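Catalase-3 (Neurospora crassa, PDB 4AJ9) breaks hydrogen peroxide down to water and oxygen with the aid of a bound heme, probably protecting the cell from peroxide damage. Local coordinates at residues 140-154 against 179-193. Sequence-based numbering, arbitrary orientation.
Sequences IPVFFIQDAIRFPDL and FFSSQPSALHTLFWA. With HEM (protoporphyrin IX containing Fe), chain Y.
Thr189 holds CG2 anti to its backbone nitrogen, and Phe144 turns its CG anti to the carbonyl carbon (chi1 -66°); together these torsions set the threonine methyl over the centre of the phenylalanine ring, Thr189 CG2 lying 3.5 Å from the ring centroid of Phe144. Threonine suits the place because this branch methyl can sit squarely on the aromatic face; a bond from its OG1 to Val142 O is doubtful. Further along helix 187-193, Trp192 offers an indole face to Pro141, whose CD stands 3.5 Å from the centroid of the six-membered ring, nearly on its normal; proline fits because its rigid, puckered ring lays CD and CG on that face, CD in a CH-pi contact. Ile140 CG2 packs against Trp192 CB at 3.5 Å, while Phe448 of helix 443-450 also stacks with the indole. With an alanine here instead of Trp192, Pro141 and Phe448 would probably lose their aromatic partner and a gap would open beside Ile140. Val142 CG2 sits over the His188 ring, whose ND1 is hydrogen-bonded to Thr294 O. Small and polar, Ser185 reaches the Phe144 carbonyl through OG (2.9 Å), in the carbonyl plane, and a water accepts from Thr189 N and donates to Phe143 O and Ser185 O. Phe143, with one face against a heme vinyl, and Phe151, one ring face over pyrrole carbons, make segment 140-154 part of the heme pocket of the catalase fold.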
loop_
_atom_site.group_PDB
_atom_site.type_symbol
_atom_site.label_atom_id
_atom_site.label_comp_id
_atom_site.label_asym_id
_atom_site.label_seq_id
_atom_site.Cartn_x
_atom_site.Cartn_y
_atom_site.Cartn_z
ATOM N N ILE C 140 -6.898 -29.321 16.037
ATOM C CA ILE C 140 -5.967 -30.433 16.257
ATOM C C ILE C 140 -4.903 -29.927 17.228
ATOM O O ILE C 140 -4.477 -28.785 17.126
ATOM C CB ILE C 140 -5.314 -30.849 14.935
ATOM C CG1 ILE C 140 -6.348 -31.571 14.058
ATOM C CG2 ILE C 140 -4.069 -31.707 15.168
ATOM C CD1 ILE C 140 -5.895 -31.744 12.604
ATOM N N PRO C 141 -4.503 -30.766 18.203
ATOM C CA PRO C 141 -3.738 -30.265 19.355
ATOM C C PRO C 141 -2.237 -30.175 19.136
ATOM O O PRO C 141 -1.534 -29.706 20.025
ATOM C CB PRO C 141 -4.033 -31.306 20.445
ATOM C CG PRO C 141 -4.292 -32.561 19.682
ATOM C CD PRO C 141 -5.031 -32.119 18.438
ATOM N N VAL C 142 -1.752 -30.630 17.987
ATOM C CA VAL C 142 -0.327 -30.591 17.707
ATOM C C VAL C 142 -0.083 -29.969 16.337
ATOM O O VAL C 142 -0.921 -30.053 15.448
ATOM C CB VAL C 142 0.302 -32.006 17.740
ATOM C CG1 VAL C 142 0.245 -32.585 19.156
ATOM C CG2 VAL C 142 -0.402 -32.923 16.729
ATOM N N PHE C 143 1.073 -29.350 16.162
ATOM C CA PHE C 143 1.387 -28.759 14.876
ATOM C C PHE C 143 2.514 -29.499 14.148
ATOM O O PHE C 143 3.222 -30.289 14.757
ATOM C CB PHE C 143 1.700 -27.277 15.017
ATOM C CG PHE C 143 1.475 -26.509 13.746
ATOM C CD1 PHE C 143 0.188 -26.256 13.301
ATOM C CD2 PHE C 143 2.539 -26.087 12.981
ATOM C CE1 PHE C 143 -0.029 -25.562 12.124
ATOM C CE2 PHE C 143 2.334 -25.403 11.800
ATOM C CZ PHE C 143 1.047 -25.142 11.364
ATOM N N PHE C 144 2.677 -29.225 12.852
ATOM C CA PHE C 144 3.589 -29.989 11.989
ATOM C C PHE C 144 5.068 -29.838 12.304
ATOM O O PHE C 144 5.860 -30.755 12.059
ATOM C CB PHE C 144 3.432 -29.581 10.518
ATOM C CG PHE C 144 2.096 -29.916 9.917
ATOM C CD1 PHE C 144 1.827 -31.197 9.444
ATOM C CD2 PHE C 144 1.128 -28.941 9.781
ATOM C CE1 PHE C 144 0.599 -31.494 8.857
ATOM C CE2 PHE C 144 -0.105 -29.231 9.198
ATOM C CZ PHE C 144 -0.366 -30.503 8.734
ATOM N N ILE C 145 5.457 -28.672 12.794
ATOM C CA ILE C 145 6.874 -28.342 12.866
ATOM C C ILE C 145 7.199 -27.772 14.225
ATOM O O ILE C 145 6.306 -27.332 14.936
ATOM C CB ILE C 145 7.278 -27.333 11.783
ATOM C CG1 ILE C 145 6.362 -26.106 11.861
ATOM C CG2 ILE C 145 7.200 -27.985 10.386
ATOM C CD1 ILE C 145 6.784 -24.955 11.011
ATOM N N GLN C 146 8.481 -27.788 14.573
ATOM C CA GLN C 146 8.920 -27.487 15.936
ATOM C C GLN C 146 9.601 -26.126 16.050
ATOM O O GLN C 146 9.946 -25.689 17.133
ATOM C CB GLN C 146 9.877 -28.579 16.429
ATOM C CG GLN C 146 9.286 -29.979 16.373
ATOM C CD GLN C 146 10.250 -31.047 16.846
ATOM O OE1 GLN C 146 11.357 -31.177 16.319
ATOM N NE2 GLN C 146 9.832 -31.822 17.845
ATOM N N ASP C 147 9.793 -25.458 14.924
ATOM C CA ASP C 147 10.449 -24.161 14.941
ATOM C C ASP C 147 9.780 -23.264 13.892
ATOM O O ASP C 147 9.634 -23.656 12.742
ATOM C CB ASP C 147 11.946 -24.339 14.666
ATOM C CG ASP C 147 12.751 -23.059 14.882
ATOM O OD1 ASP C 147 12.309 -21.969 14.437
ATOM O OD2 ASP C 147 13.842 -23.150 15.501
ATOM N N ALA C 148 9.374 -22.067 14.310
ATOM C CA ALA C 148 8.644 -21.140 13.456
ATOM C C ALA C 148 9.351 -20.809 12.144
ATOM O O ALA C 148 8.708 -20.448 11.164
ATOM C CB ALA C 148 8.360 -19.858 14.221
ATOM N N ILE C 149 10.676 -20.911 12.129
ATOM C CA ILE C 149 11.445 -20.526 10.953
ATOM C C ILE C 149 11.148 -21.461 9.775
ATOM O O ILE C 149 11.436 -21.134 8.635
ATOM C CB ILE C 149 12.970 -20.497 11.257
ATOM C CG1 ILE C 149 13.726 -19.728 10.175
ATOM C CG2 ILE C 149 13.526 -21.921 11.412
ATOM C CD1 ILE C 149 15.145 -19.294 10.597
ATOM N N ARG C 150 10.570 -22.623 10.063
ATOM C CA ARG C 150 10.229 -23.592 9.023
ATOM C C ARG C 150 8.797 -23.432 8.494
ATOM O O ARG C 150 8.366 -24.177 7.605
ATOM C CB ARG C 150 10.449 -25.025 9.534
ATOM C CG ARG C 150 11.819 -25.230 10.157
ATOM C CD ARG C 150 12.010 -26.632 10.739
ATOM N NE ARG C 150 13.342 -26.754 11.323
ATOM C CZ ARG C 150 13.822 -27.844 11.917
ATOM N NH1 ARG C 150 13.077 -28.939 12.018
ATOM N NH2 ARG C 150 15.059 -27.834 12.407
ATOM N N PHE C 151 8.058 -22.461 9.022
ATOM C CA PHE C 151 6.666 -22.280 8.587
ATOM C C PHE C 151 6.512 -22.077 7.063
ATOM O O PHE C 151 5.651 -22.711 6.429
ATOM C CB PHE C 151 5.985 -21.149 9.372
ATOM C CG PHE C 151 4.475 -21.140 9.259
ATOM C CD1 PHE C 151 3.717 -22.205 9.736
ATOM C CD2 PHE C 151 3.814 -20.059 8.684
ATOM C CE1 PHE C 151 2.317 -22.195 9.638
ATOM C CE2 PHE C 151 2.420 -20.038 8.582
ATOM C CZ PHE C 151 1.669 -21.101 9.067
ATOM N N PRO C 152 7.331 -21.194 6.466
ATOM C CA PRO C 152 7.189 -20.965 5.024
ATOM C C PRO C 152 7.496 -22.222 4.230
ATOM O O PRO C 152 6.943 -22.419 3.149
ATOM C CB PRO C 152 8.245 -19.896 4.731
ATOM C CG PRO C 152 8.377 -19.149 6.012
ATOM C CD PRO C 152 8.251 -20.228 7.087
ATOM N N ASP C 153 8.358 -23.072 4.770
ATOM C CA ASP C 153 8.626 -24.363 4.139
ATOM C C ASP C 153 7.416 -25.296 4.135
ATOM O O ASP C 153 7.006 -25.787 3.085
ATOM C CB ASP C 153 9.821 -25.048 4.808
ATOM C CG ASP C 153 11.092 -24.234 4.682
ATOM O OD1 ASP C 153 11.558 -24.049 3.539
ATOM O OD2 ASP C 153 11.614 -23.775 5.719
ATOM N N LEU C 154 6.870 -25.559 5.313
ATOM C CA LEU C 154 5.630 -26.327 5.429
ATOM C C LEU C 154 4.532 -25.788 4.516
ATOM O O LEU C 154 3.942 -26.519 3.718
ATOM C CB LEU C 154 5.130 -26.290 6.874
ATOM C CG LEU C 154 3.665 -26.686 7.071
ATOM C CD1 LEU C 154 3.484 -28.211 6.929
ATOM C CD2 LEU C 154 3.154 -26.192 8.423
ATOM N N PHE C 179 7.560 -33.138 1.737
ATOM C CA PHE C 179 7.851 -32.429 2.983
ATOM C C PHE C 179 7.548 -33.258 4.234
ATOM O O PHE C 179 8.348 -33.291 5.161
ATOM C CB PHE C 179 7.115 -31.087 3.069
ATOM C CG PHE C 179 7.460 -30.299 4.308
ATOM C CD1 PHE C 179 8.612 -29.526 4.351
ATOM C CD2 PHE C 179 6.650 -30.351 5.433
ATOM C CE1 PHE C 179 8.954 -28.804 5.493
ATOM C CE2 PHE C 179 6.979 -29.632 6.583
ATOM C CZ PHE C 179 8.138 -28.855 6.610
ATOM N N PHE C 180 6.399 -33.927 4.253
ATOM C CA PHE C 180 5.995 -34.724 5.410
ATOM C C PHE C 180 7.018 -35.808 5.703
ATOM O O PHE C 180 7.271 -36.152 6.858
ATOM C CB PHE C 180 4.636 -35.383 5.151
ATOM C CG PHE C 180 3.497 -34.409 5.005
ATOM C CD1 PHE C 180 3.537 -33.171 5.632
ATOM C CD2 PHE C 180 2.385 -34.739 4.250
ATOM C CE1 PHE C 180 2.476 -32.283 5.514
ATOM C CE2 PHE C 180 1.333 -33.845 4.114
ATOM C CZ PHE C 180 1.381 -32.618 4.753
ATOM N N SER C 181 7.602 -36.352 4.648
ATOM C CA SER C 181 8.514 -37.473 4.794
ATOM C C SER C 181 9.959 -37.012 4.987
ATOM O O SER C 181 10.774 -37.733 5.557
ATOM C CB SER C 181 8.373 -38.447 3.618
ATOM O OG SER C 181 8.695 -37.835 2.377
ATOM N N SER C 182 10.263 -35.808 4.514
ATOM C CA SER C 182 11.589 -35.218 4.675
ATOM C C SER C 182 11.751 -34.563 6.045
ATOM O O SER C 182 12.869 -34.344 6.503
ATOM C CB SER C 182 11.835 -34.166 3.597
ATOM O OG SER C 182 11.999 -34.758 2.320
ATOM N N GLN C 183 10.622 -34.257 6.680
ATOM C CA GLN C 183 10.570 -33.515 7.944
ATOM C C GLN C 183 9.633 -34.239 8.909
ATOM O O GLN C 183 8.485 -33.826 9.095
ATOM C CB GLN C 183 10.038 -32.096 7.677
ATOM C CG GLN C 183 10.103 -31.138 8.868
ATOM C CD GLN C 183 11.528 -30.782 9.208
ATOM O OE1 GLN C 183 12.057 -29.768 8.741
ATOM N NE2 GLN C 183 12.177 -31.636 10.000
ATOM N N PRO C 184 10.117 -35.331 9.535
ATOM C CA PRO C 184 9.202 -36.283 10.184
ATOM C C PRO C 184 8.411 -35.737 11.370
ATOM O O PRO C 184 7.453 -36.384 11.774
ATOM C CB PRO C 184 10.133 -37.423 10.630
ATOM C CG PRO C 184 11.303 -37.336 9.703
ATOM C CD PRO C 184 11.489 -35.858 9.440
ATOM N N SER C 185 8.781 -34.578 11.913
ATOM C CA SER C 185 7.998 -34.022 13.006
ATOM C C SER C 185 6.555 -33.851 12.526
ATOM O O SER C 185 5.619 -33.904 13.317
ATOM C CB SER C 185 8.573 -32.679 13.463
ATOM O OG SER C 185 8.521 -31.734 12.410
ATOM N N ALA C 186 6.392 -33.670 11.214
ATOM C CA ALA C 186 5.084 -33.387 10.614
ATOM C C ALA C 186 4.134 -34.576 10.695
ATOM O O ALA C 186 2.930 -34.432 10.484
ATOM C CB ALA C 186 5.254 -32.945 9.144
ATOM N N LEU C 187 4.659 -35.753 11.021
ATOM C CA LEU C 187 3.835 -36.960 10.929
ATOM C C LEU C 187 2.671 -36.963 11.914
ATOM O O LEU C 187 1.620 -37.574 11.658
ATOM C CB LEU C 187 4.686 -38.220 11.095
ATOM C CG LEU C 187 5.670 -38.434 9.945
ATOM C CD1 LEU C 187 6.708 -39.475 10.326
ATOM C CD2 LEU C 187 4.943 -38.820 8.649
ATOM N N HIS C 188 2.832 -36.278 13.036
ATOM C CA HIS C 188 1.789 -36.341 14.054
ATOM C C HIS C 188 0.568 -35.572 13.584
ATOM O O HIS C 188 -0.532 -36.126 13.491
ATOM C CB HIS C 188 2.284 -35.855 15.426
ATOM C CG HIS C 188 1.360 -36.200 16.559
ATOM N ND1 HIS C 188 1.587 -35.795 17.859
ATOM C CD2 HIS C 188 0.203 -36.907 16.584
ATOM C CE1 HIS C 188 0.607 -36.233 18.632
ATOM N NE2 HIS C 188 -0.248 -36.908 17.882
ATOM N N THR C 189 0.754 -34.298 13.262
ATOM C CA THR C 189 -0.355 -33.504 12.766
ATOM C C THR C 189 -0.933 -34.142 11.507
ATOM O O THR C 189 -2.141 -34.114 11.292
ATOM C CB THR C 189 0.060 -32.036 12.504
ATOM O OG1 THR C 189 0.549 -31.463 13.718
ATOM C CG2 THR C 189 -1.137 -31.206 12.024
ATOM N N LEU C 190 -0.078 -34.751 10.688
ATOM C CA LEU C 190 -0.555 -35.418 9.487
ATOM C C LEU C 190 -1.613 -36.487 9.822
ATOM O O LEU C 190 -2.688 -36.515 9.224
ATOM C CB LEU C 190 0.616 -36.018 8.701
ATOM C CG LEU C 190 0.278 -36.760 7.403
ATOM C CD1 LEU C 190 -0.404 -35.844 6.366
ATOM C CD2 LEU C 190 1.537 -37.393 6.836
ATOM N N PHE C 191 -1.315 -37.354 10.785
ATOM C CA PHE C 191 -2.258 -38.401 11.195
ATOM C C PHE C 191 -3.599 -37.816 11.649
ATOM O O PHE C 191 -4.666 -38.344 11.325
ATOM C CB PHE C 191 -1.643 -39.287 12.294
ATOM C CG PHE C 191 -0.914 -40.494 11.763
ATOM C CD1 PHE C 191 0.099 -40.354 10.827
ATOM C CD2 PHE C 191 -1.267 -41.769 12.174
ATOM C CE1 PHE C 191 0.752 -41.463 10.326
ATOM C CE2 PHE C 191 -0.617 -42.882 11.673
ATOM C CZ PHE C 191 0.390 -42.729 10.746
ATOM N N TRP C 192 -3.548 -36.724 12.404
ATOM C CA TRP C 192 -4.771 -36.056 12.829
ATOM C C TRP C 192 -5.540 -35.514 11.617
ATOM O O TRP C 192 -6.772 -35.597 11.560
ATOM C CB TRP C 192 -4.460 -34.896 13.778
ATOM C CG TRP C 192 -4.151 -35.289 15.222
ATOM C CD1 TRP C 192 -2.937 -35.670 15.724
ATOM C CD2 TRP C 192 -5.066 -35.300 16.337
ATOM N NE1 TRP C 192 -3.042 -35.923 17.075
ATOM C CE2 TRP C 192 -4.332 -35.702 17.475
ATOM C CE3 TRP C 192 -6.424 -34.997 16.484
ATOM C CZ2 TRP C 192 -4.911 -35.821 18.740
ATOM C CZ3 TRP C 192 -7.004 -35.128 17.741
ATOM C CH2 TRP C 192 -6.243 -35.529 18.855
ATOM N N ALA C 193 -4.813 -34.941 10.660
ATOM C CA ALA C 193 -5.461 -34.368 9.475
ATOM C C ALA C 193 -6.050 -35.472 8.589
ATOM O O ALA C 193 -7.010 -35.245 7.850
ATOM C CB ALA C 193 -4.466 -33.504 8.682
HETATM C CHA HEM Y . -3.263 -17.431 10.587
HETATM C CHB HEM Y . -3.380 -21.017 13.876
HETATM C CHC HEM Y . 1.396 -21.618 13.328
HETATM C CHD HEM Y . 1.618 -17.515 10.761
HETATM C C1A HEM Y . -3.732 -18.372 11.487
HETATM C C2A HEM Y . -5.121 -18.593 11.870
HETATM C C3A HEM Y . -5.147 -19.596 12.766
HETATM C C4A HEM Y . -3.782 -20.026 12.998
HETATM C CMA HEM Y . -6.389 -20.197 13.469
HETATM C CAA HEM Y . -6.342 -17.832 11.288
HETATM C CBA HEM Y . -6.817 -16.722 12.220
HETATM C CGA HEM Y . -8.062 -16.110 11.632
HETATM O O1A HEM Y . -7.997 -14.955 11.145
HETATM O O2A HEM Y . -9.126 -16.785 11.639
HETATM C C1B HEM Y . -2.083 -21.456 14.059
HETATM C C2B HEM Y . -1.642 -22.421 15.052
HETATM C C3B HEM Y . -0.323 -22.608 14.890
HETATM C C4B HEM Y . 0.110 -21.745 13.808
HETATM C CMB HEM Y . -2.605 -23.087 16.062
HETATM C CAB HEM Y . 0.643 -23.501 15.704
HETATM C CBB HEM Y . 0.369 -23.821 16.974
HETATM C C1C HEM Y . 1.868 -20.514 12.659
HETATM C C2C HEM Y . 3.265 -20.125 12.526
HETATM C C3C HEM Y . 3.302 -19.006 11.798
HETATM C C4C HEM Y . 1.948 -18.625 11.490
HETATM C CMC HEM Y . 4.468 -20.910 13.081
HETATM C CAC HEM Y . 4.519 -18.159 11.405
HETATM C CBC HEM Y . 5.560 -18.088 12.236
HETATM C C1D HEM Y . 0.349 -17.117 10.460
HETATM C C2D HEM Y . 0.035 -15.947 9.682
HETATM C C3D HEM Y . -1.486 -15.921 9.626
HETATM C C4D HEM Y . -1.937 -17.070 10.381
HETATM C CMD HEM Y . 1.043 -14.959 9.057
HETATM C CAD HEM Y . -2.362 -14.871 8.926
HETATM C CBD HEM Y . -2.785 -13.866 9.992
HETATM C CGD HEM Y . -3.548 -12.740 9.347
HETATM O O1D HEM Y . -4.311 -12.055 10.069
HETATM O O2D HEM Y . -3.414 -12.553 8.111
HETATM N NA HEM Y . -2.951 -19.260 12.199
HETATM N NB HEM Y . -0.988 -21.068 13.330
HETATM N NC HEM Y . 1.096 -19.570 12.017
HETATM N ND HEM Y . -0.823 -17.748 10.859
HETATM FE FE HEM Y . -0.936 -19.367 12.196
HETATM O O HOH W 1 3.229 -33.050 13.949
HETATM O O HOH W 2 9.970 -29.550 12.574
#